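Local coordinates for nitrogenase molybdenum-iron protein beta chain (PDB 4WES), which forms, with the alpha chain, the molybdenum-iron component of nitrogenase, which reduces dinitrogen to ammonia, and shares an [8Fe-7S] cluster with that chain, at residues 24-29 with 54-59; 31-36 with 206-211; 145-150 with 343-348. All blocks are in the same frame, centred on the assembly; numbering follows the deposited sequence.

Contact 1: 24-29 with 54-59; sequences QPVGAM and TVLSRH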
loop_
_atom_site.group_PDB
_atom_site.type_symbol
_atom_site.label_atom_id
_atom_site.label_comp_id
_atom_site.label_asym_id
_atom_site.label_seq_id
_atom_site.Cartn_x
_atom_site.Cartn_y
_atom_site.Cartn_z
ATOM N N GLN B 24 -30.471 -7.115 3.032
ATOM C CA GLN B 24 -30.363 -7.740 4.359
ATOM C C GLN B 24 -29.707 -9.127 4.410
ATOM O O GLN B 24 -28.894 -9.338 5.326
ATOM C CB GLN B 24 -31.742 -7.897 5.044
ATOM C CG GLN B 24 -32.394 -6.597 5.443
ATOM C CD GLN B 24 -33.288 -6.750 6.667
ATOM O OE1 GLN B 24 -33.127 -7.677 7.475
ATOM N NE2 GLN B 24 -34.176 -5.792 6.842
ATOM N N PRO B 25 -30.093 -10.089 3.558
ATOM C CA PRO B 25 -29.730 -11.471 3.902
ATOM C C PRO B 25 -28.249 -11.761 4.067
ATOM O O PRO B 25 -27.899 -12.556 4.944
ATOM C CB PRO B 25 -30.401 -12.286 2.807
ATOM C CG PRO B 25 -31.630 -11.444 2.436
ATOM C CD PRO B 25 -31.084 -10.047 2.445
ATOM N N VAL B 26 -27.366 -11.184 3.246
ATOM C CA VAL B 26 -25.948 -11.503 3.444
ATOM C C VAL B 26 -25.476 -11.069 4.841
ATOM O O VAL B 26 -24.555 -11.687 5.389
ATOM C CB VAL B 26 -25.035 -10.934 2.344
ATOM C CG1 VAL B 26 -24.849 -9.422 2.437
ATOM C CG2 VAL B 26 -23.692 -11.650 2.347
ATOM N N GLY B 27 -26.047 -10.006 5.386
ATOM C CA GLY B 27 -25.680 -9.611 6.742
ATOM C C GLY B 27 -26.066 -10.652 7.769
ATOM O O GLY B 27 -25.335 -10.886 8.721
ATOM N N ALA B 28 -27.238 -11.233 7.604
ATOM C CA ALA B 28 -27.678 -12.331 8.465
ATOM C C ALA B 28 -26.821 -13.574 8.259
ATOM O O ALA B 28 -26.529 -14.300 9.238
ATOM C CB ALA B 28 -29.151 -12.646 8.203
ATOM N N MET B 29 -26.436 -13.867 7.009
ATOM C CA MET B 29 -25.570 -14.992 6.716
ATOM C C MET B 29 -24.214 -14.812 7.417
ATOM O O MET B 29 -23.692 -15.765 8.018
ATOM C CB MET B 29 -25.429 -15.113 5.193
ATOM C CG MET B 29 -24.635 -16.305 4.738
ATOM S SD MET B 29 -24.496 -16.468 2.949
ATOM C CE MET B 29 -26.192 -16.882 2.516
ATOM N N THR B 54 -21.572 -15.983 -2.527
ATOM C CA THR B 54 -20.549 -15.545 -3.465
ATOM C C THR B 54 -19.847 -14.299 -3.025
ATOM O O THR B 54 -18.608 -14.195 -3.130
ATOM C CB THR B 54 -21.166 -15.396 -4.879
ATOM O OG1 THR B 54 -21.514 -16.707 -5.359
ATOM C CG2 THR B 54 -20.231 -14.741 -5.856
ATOM N N VAL B 55 -20.599 -13.287 -2.575
ATOM C CA VAL B 55 -19.942 -12.027 -2.215
ATOM C C VAL B 55 -18.999 -12.259 -1.025
ATOM O O VAL B 55 -17.933 -11.666 -0.945
ATOM C CB VAL B 55 -20.940 -10.879 -1.995
ATOM C CG1 VAL B 55 -21.773 -11.089 -0.757
ATOM C CG2 VAL B 55 -20.222 -9.541 -1.939
ATOM N N LEU B 56 -19.409 -13.103 -0.074
ATOM C CA LEU B 56 -18.532 -13.417 1.047
ATOM C C LEU B 56 -17.239 -14.089 0.581
ATOM O O LEU B 56 -16.161 -13.737 1.089
ATOM C CB LEU B 56 -19.278 -14.272 2.056
ATOM C CG LEU B 56 -20.430 -13.569 2.798
ATOM C CD1 LEU B 56 -21.214 -14.568 3.634
ATOM C CD2 LEU B 56 -19.920 -12.431 3.683
ATOM N N SER B 57 -17.322 -15.037 -0.350
ATOM C CA SER B 57 -16.100 -15.655 -0.858
ATOM C C SER B 57 -15.244 -14.666 -1.641
ATOM O O SER B 57 -14.003 -14.733 -1.565
ATOM C CB SER B 57 -16.411 -16.857 -1.730
ATOM O OG SER B 57 -16.913 -17.938 -0.967
ATOM N N ARG B 58 -15.869 -13.762 -2.401
ATOM C CA ARG B 58 -15.083 -12.766 -3.143
ATOM C C ARG B 58 -14.338 -11.792 -2.235
ATOM O O ARG B 58 -13.250 -11.315 -2.581
ATOM C CB ARG B 58 -16.002 -11.995 -4.117
ATOM C CG ARG B 58 -16.459 -12.823 -5.270
ATOM C CD ARG B 58 -17.532 -12.090 -6.103
ATOM N NE ARG B 58 -17.811 -12.811 -7.348
ATOM C CZ ARG B 58 -18.918 -12.646 -8.073
ATOM N NH1 ARG B 58 -19.796 -11.694 -7.757
ATOM N NH2 ARG B 58 -19.114 -13.429 -9.118
ATOM N N HIS B 59 -14.945 -11.448 -1.096
ATOM C CA HIS B 59 -14.356 -10.538 -0.125
ATOM C C HIS B 59 -13.245 -11.234 0.661
ATOM O O HIS B 59 -12.145 -10.711 0.786
ATOM C CB HIS B 59 -15.472 -10.002 0.801
ATOM C CG HIS B 59 -14.987 -9.123 1.902
ATOM N ND1 HIS B 59 -15.044 -7.753 1.848
ATOM C CD2 HIS B 59 -14.550 -9.446 3.136
ATOM C CE1 HIS B 59 -14.607 -7.276 2.993
ATOM N NE2 HIS B 59 -14.305 -8.279 3.786
#

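Contact 2: 31-36 with 206-211; sequences AALGIH and GVLDGP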
loop_
_atom_site.group_PDB
_atom_site.type_symbol
_atom_site.label_atom_id
_atom_site.label_comp_id
_atom_site.label_asym_id
_atom_site.label_seq_id
_atom_site.Cartn_x
_atom_site.Cartn_y
_atom_site.Cartn_z
ATOM N N ALA B 31 -23.542 -12.914 10.091
ATOM C CA ALA B 31 -23.764 -13.108 11.533
ATOM C C ALA B 31 -23.845 -14.574 11.906
ATOM O O ALA B 31 -23.281 -14.995 12.945
ATOM C CB ALA B 31 -25.024 -12.350 11.965
ATOM N N ALA B 32 -24.586 -15.361 11.135
ATOM C CA ALA B 32 -24.737 -16.760 11.411
ATOM C C ALA B 32 -23.413 -17.537 11.341
ATOM O O ALA B 32 -23.174 -18.460 12.118
ATOM C CB ALA B 32 -25.752 -17.382 10.481
ATOM N N LEU B 33 -22.562 -17.150 10.396
ATOM C CA LEU B 33 -21.231 -17.751 10.319
ATOM C C LEU B 33 -20.373 -17.401 11.544
ATOM O O LEU B 33 -19.314 -17.990 11.755
ATOM C CB LEU B 33 -20.535 -17.370 9.018
ATOM C CG LEU B 33 -21.128 -18.047 7.789
ATOM C CD1 LEU B 33 -20.542 -17.455 6.510
ATOM C CD2 LEU B 33 -20.899 -19.554 7.775
ATOM N N GLY B 34 -20.819 -16.444 12.348
ATOM C CA GLY B 34 -20.182 -16.119 13.625
ATOM C C GLY B 34 -20.670 -16.954 14.791
ATOM O O GLY B 34 -20.363 -16.610 15.947
ATOM N N ILE B 35 -21.418 -18.016 14.510
ATOM C CA ILE B 35 -21.832 -19.032 15.482
ATOM C C ILE B 35 -21.105 -20.322 15.165
ATOM O O ILE B 35 -21.131 -20.762 14.008
ATOM C CB ILE B 35 -23.350 -19.295 15.414
ATOM C CG1 ILE B 35 -24.159 -18.011 15.589
ATOM C CG2 ILE B 35 -23.732 -20.387 16.409
ATOM C CD1 ILE B 35 -25.625 -18.210 15.309
ATOM N N HIS B 36 -20.450 -20.938 16.158
ATOM C CA HIS B 36 -19.720 -22.155 15.884
ATOM C C HIS B 36 -20.674 -23.297 15.475
ATOM O O HIS B 36 -21.739 -23.491 16.097
ATOM C CB HIS B 36 -18.934 -22.554 17.136
ATOM C CG HIS B 36 -18.043 -23.725 16.952
ATOM N ND1 HIS B 36 -16.956 -23.710 16.109
ATOM C CD2 HIS B 36 -18.047 -24.952 17.527
ATOM C CE1 HIS B 36 -16.343 -24.880 16.145
ATOM N NE2 HIS B 36 -16.984 -25.647 17.008
ATOM N N GLY B 206 -11.633 -16.884 12.896
ATOM C CA GLY B 206 -11.472 -18.310 12.753
ATOM C C GLY B 206 -12.545 -18.972 11.924
ATOM O O GLY B 206 -12.640 -20.212 11.924
ATOM N N VAL B 207 -13.374 -18.177 11.219
ATOM C CA VAL B 207 -14.382 -18.728 10.337
ATOM C C VAL B 207 -14.198 -18.163 8.900
ATOM O O VAL B 207 -14.208 -18.941 7.947
ATOM C CB VAL B 207 -15.821 -18.433 10.830
ATOM C CG1 VAL B 207 -16.844 -19.113 9.912
ATOM C CG2 VAL B 207 -16.002 -18.903 12.260
ATOM N N LEU B 208 -14.074 -16.849 8.794
ATOM C CA LEU B 208 -13.899 -16.204 7.479
ATOM C C LEU B 208 -12.500 -15.642 7.264
ATOM O O LEU B 208 -12.265 -14.916 6.317
ATOM C CB LEU B 208 -14.984 -15.159 7.279
ATOM C CG LEU B 208 -16.330 -15.756 6.909
ATOM C CD1 LEU B 208 -17.476 -14.807 7.144
ATOM C CD2 LEU B 208 -16.347 -16.242 5.471
ATOM N N ASP B 209 -11.532 -16.083 8.082
ATOM C CA ASP B 209 -10.139 -15.693 7.954
ATOM C C ASP B 209 -9.242 -16.869 8.343
ATOM O O ASP B 209 -8.151 -16.688 8.891
ATOM C CB ASP B 209 -9.830 -14.457 8.833
ATOM C CG ASP B 209 -10.014 -14.713 10.308
ATOM O OD1 ASP B 209 -10.469 -15.817 10.691
ATOM O OD2 ASP B 209 -9.686 -13.794 11.073
ATOM N N GLY B 210 -9.688 -18.079 8.047
ATOM C CA GLY B 210 -9.010 -19.252 8.556
ATOM C C GLY B 210 -7.848 -19.763 7.750
ATOM O O GLY B 210 -7.583 -19.352 6.610
ATOM N N PRO B 211 -7.129 -20.713 8.340
ATOM C CA PRO B 211 -5.961 -21.306 7.721
ATOM C C PRO B 211 -6.310 -22.344 6.652
ATOM O O PRO B 211 -7.415 -22.863 6.612
ATOM C CB PRO B 211 -5.258 -22.003 8.887
ATOM C CG PRO B 211 -6.412 -22.431 9.777
ATOM C CD PRO B 211 -7.402 -21.292 9.670
#

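Contact 3: 145-150 with 343-348; sequences SHVTGF and TGTPGM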
loop_
_atom_site.group_PDB
_atom_site.type_symbol
_atom_site.label_atom_id
_atom_site.label_comp_id
_atom_site.label_asym_id
_atom_site.label_seq_id
_atom_site.Cartn_x
_atom_site.Cartn_y
_atom_site.Cartn_z
ATOM N N SER B 145 -30.736 -2.513 4.861
ATOM C CA SER B 145 -29.602 -2.995 4.104
ATOM C C SER B 145 -29.066 -4.253 4.765
ATOM O O SER B 145 -29.609 -4.771 5.731
ATOM C CB SER B 145 -28.494 -1.956 4.045
ATOM O OG SER B 145 -27.887 -1.842 5.343
ATOM N N HIS B 146 -27.936 -4.728 4.234
ATOM C CA HIS B 146 -27.211 -5.834 4.844
ATOM C C HIS B 146 -26.878 -5.551 6.307
ATOM O O HIS B 146 -26.793 -6.502 7.116
ATOM C CB HIS B 146 -25.941 -6.120 4.028
ATOM C CG HIS B 146 -25.002 -4.975 3.968
ATOM N ND1 HIS B 146 -25.234 -3.853 3.200
ATOM C CD2 HIS B 146 -23.836 -4.764 4.623
ATOM C CE1 HIS B 146 -24.248 -3.005 3.405
ATOM N NE2 HIS B 146 -23.380 -3.540 4.248
ATOM N N VAL B 147 -26.695 -4.295 6.705
ATOM C CA VAL B 147 -26.445 -3.979 8.107
ATOM C C VAL B 147 -27.661 -4.377 8.947
ATOM O O VAL B 147 -27.541 -4.967 10.037
ATOM C CB VAL B 147 -26.128 -2.491 8.265
ATOM C CG1 VAL B 147 -26.055 -2.095 9.736
ATOM C CG2 VAL B 147 -24.811 -2.153 7.511
ATOM N N THR B 148 -28.847 -4.046 8.459
ATOM C CA THR B 148 -30.091 -4.397 9.140
ATOM C C THR B 148 -30.239 -5.898 9.231
ATOM O O THR B 148 -30.749 -6.431 10.231
ATOM C CB THR B 148 -31.268 -3.796 8.367
ATOM O OG1 THR B 148 -30.910 -2.547 7.775
ATOM C CG2 THR B 148 -32.471 -3.631 9.262
ATOM N N GLY B 149 -29.820 -6.627 8.204
ATOM C CA GLY B 149 -29.867 -8.073 8.217
ATOM C C GLY B 149 -28.999 -8.677 9.312
ATOM O O GLY B 149 -29.417 -9.614 10.025
ATOM N N PHE B 150 -27.792 -8.139 9.451
ATOM C CA PHE B 150 -26.913 -8.508 10.554
ATOM C C PHE B 150 -27.632 -8.254 11.885
ATOM O O PHE B 150 -27.673 -9.112 12.775
ATOM C CB PHE B 150 -25.608 -7.742 10.437
ATOM C CG PHE B 150 -24.618 -8.056 11.537
ATOM C CD1 PHE B 150 -23.607 -8.972 11.339
ATOM C CD2 PHE B 150 -24.682 -7.395 12.740
ATOM C CE1 PHE B 150 -22.699 -9.253 12.330
ATOM C CE2 PHE B 150 -23.774 -7.679 13.756
ATOM C CZ PHE B 150 -22.759 -8.581 13.530
ATOM N N THR B 343 -23.901 7.099 3.061
ATOM C CA THR B 343 -24.246 5.703 3.266
ATOM C C THR B 343 -25.478 5.363 2.444
ATOM O O THR B 343 -26.360 6.223 2.285
ATOM C CB THR B 343 -24.494 5.378 4.754
ATOM O OG1 THR B 343 -24.755 3.965 4.883
ATOM C CG2 THR B 343 -25.632 6.118 5.355
ATOM N N GLY B 344 -25.561 4.127 1.986
ATOM C CA GLY B 344 -26.786 3.635 1.384
ATOM C C GLY B 344 -27.816 3.143 2.373
ATOM O O GLY B 344 -28.959 2.900 2.007
ATOM N N THR B 345 -27.418 2.960 3.629
ATOM C CA THR B 345 -28.325 2.412 4.639
ATOM C C THR B 345 -29.206 3.547 5.173
ATOM O O THR B 345 -28.708 4.583 5.579
ATOM C CB THR B 345 -27.524 1.782 5.767
ATOM O OG1 THR B 345 -26.814 0.633 5.263
ATOM C CG2 THR B 345 -28.415 1.302 6.876
ATOM N N PRO B 346 -30.544 3.334 5.218
ATOM C CA PRO B 346 -31.423 4.384 5.702
ATOM C C PRO B 346 -31.287 4.603 7.203
ATOM O O PRO B 346 -30.822 3.724 7.938
ATOM C CB PRO B 346 -32.805 3.868 5.351
ATOM C CG PRO B 346 -32.668 2.416 5.235
ATOM C CD PRO B 346 -31.278 2.176 4.715
ATOM N N GLY B 347 -31.698 5.789 7.630
ATOM C CA GLY B 347 -31.751 6.135 9.048
ATOM C C GLY B 347 -31.234 7.535 9.302
ATOM O O GLY B 347 -30.277 7.973 8.676
ATOM N N MET B 348 -31.859 8.236 10.245
ATOM C CA MET B 348 -31.487 9.617 10.547
ATOM C C MET B 348 -30.243 9.756 11.412
ATOM O O MET B 348 -29.610 10.798 11.418
ATOM C CB MET B 348 -32.637 10.342 11.249
ATOM C CG MET B 348 -33.926 10.307 10.450
ATOM S SD MET B 348 -33.782 11.226 8.909
ATOM C CE MET B 348 -33.190 10.029 7.720
#

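Contact 1: 24-29 with 54-59
Val-26 and Met-29 pack against Val-55 and Leu-56 where two helices of the P-cluster region cross: helix 24-33, next to the cluster ligand Cys-23 in sequence, and helix 46-60, which carries the ligand Cys-48. The evidence for a side-chain-mediated crossing is geometric. The axes of the two short segments approach to 11.0 Å at a signed angle of -63°, and the nearest alpha carbons, Val-26 CA and Leu-56 CA, remain 8.0 Å apart, so the backbones do not meet.

One methyl does much of the work. Val-26 CG2 lies 3.7 Å from Val-55 CG1, the two valines crossing almost perpendicularly, and the same methyl is 3.8 Å from Leu-56 CG. Val-26 and Leu-56 run past each other in opposite directions, which brings the valine methyl against the branch point of the leucine as well as near its CD2.

The other leucine methyl serves Met-29. With Met-29 CG anti to the backbone N (chi1 -176°), the chain reaches out from its helix before bending at chi3 (-69°). Leu-56 CD1 consequently touches two successive atoms of that chain, lying 3.9 Å from Met-29 SD and 4.0 Å from Met-29 CG. All four residues are buried, and no hydrogen bond links the segments; the contact is apolar throughout.

Tyr-82 of the alpha chain packs on both Val-26 and Val-55, so the crossing is continued across the subunit interface. His-52 touches Val-26 and Met-29 one turn earlier on helix 46-60. Pro-25 touches the cluster itself. Such apolar packing of two helices joined through strand 38-43 belongs to the Rossmann-like alpha/beta domain that contributes this chain's side of the P-cluster site.

Contact 2: 31-36 with 206-211
Leu-33 meets Val-207 and Leu-208 in the last turn of helix 24-33, and its side chain can be followed outward. Its CB lies 4.2 Å from Val-207 CG1, an apolar contact close to the backbone. Leu-33 CG stands anti to the carbonyl carbon (chi1 -71°), and beyond it the CD1 methyl reaches Leu-208 CD1 at 4.1 Å; the two leucines cross nearly perpendicularly. Val-207 therefore packs at the root of the side chain and Leu-208 at one of its tips.

The carbonyl of Leu-33 is also covered. Its O lies 3.3 Å from Val-207 CG1 and 3.5 Å from Val-207 CG2, so both valine methyls lie against the oxygen. No hydrogen bond crosses between the segments.

The loop's own shape is held by Gly-206 N donating to Asp-209 OD1 at 2.7 Å, with an N-H...O angle of 141°, through the syn lone pair of the carboxylate. The other oxygen, Asp-209 OD2, forms a salt bridge with Arg-185, and Asp-209 O is hydrogen-bonded to Gln-298 of the second beta subunit. On the opposing segment, two i to i+3 hydrogen bonds, Gly-34 N to Ala-31 O and Ile-35 N to Ala-32 O, close the turn that leads toward strand 38-43. The arrangement is the helix-to-strand connection of a Rossmann-like domain, covered by a loop that follows strand 198-200 of another parallel sheet.

Contact 3: 145-150 with 343-348
The imidazole of His-146 flanks the touching pair Ser-145 and Thr-345. Both ring nitrogens are engaged: ND1 is hydrogen-bonded to the backbone N of Thr-22, and NE2 to Asp-320 OD2. Phe-178 meets the ring with its plane turned by about 70°. These partners probably fix the ring's rotation. Val-147 CG2 lies over one face, offset toward the rim, but Val-147 occupies two conformers and this cover is doubtful.

The direct contact is between hydroxyls. Ser-145 OG and Thr-345 OG1 are 2.7 Å apart in a hydrogen bond that either could donate. Thr-345 CG2 also closes on Ser-145 OG, at 3.5 Å, so the serine oxygen meets both branches of the threonine.

Ser-145 occupies the N-cap of helix 146-161. Its OG sits between the backbone N and the carbonyl carbon, a rotation that turns it back over the first turn, where it accepts from Val-147 N at 3.0 Å and 144°. In return, Ser-145 N donates to Thr-148 OG1 at 2.9 Å in a straighter bond of 167°, which completes a capping box. The facing loop has its own constraint: Thr-345 N donates to Thr-343 OG1 at 3.1 Å, an ST turn just after strand 337-343. Pro-321 and Tyr-244 pack on Thr-345 from outside the two segments.

Two hydrogen bonds thus hold the capping oxygen: Ser-145 OG accepts one from Val-147 N and shares the other with Thr-345 OG1. The chemistry implies a buried polar link; the helix amino terminus probably polarises the serine hydroxyl. One small hydroxyl pair thereby joins the start of helix 146-161 to the loop leaving the parallel sheet that contains strand 337-343.

In the fold
Helix 24-33 connects the three contacts. Its first turns serve contact 1 and its last turn contact 2; their centres are about 12 Å apart, and Leu-56 CD1 touches Leu-33 CD1 at 4.1 Å. Contact 3, its centre about 14 Å from that of contact 1, lies against the same helix: Gln-24 CG is 3.3 Å from Ser-145 O, and Ala-28 CB is 3.5 Å from Gly-149 O. Although the centres of contacts 2 and 3 are about 22 Å apart, Ala-31 CB still meets Phe-150 CD1 at 3.7 Å. The P-cluster is about 8 Å from the Val-26 side chain and about 10 Å from that of Ser-145, whereas contact 2 lies away from it, the Leu-208 side chain about 9 Å from an iron(II) ion.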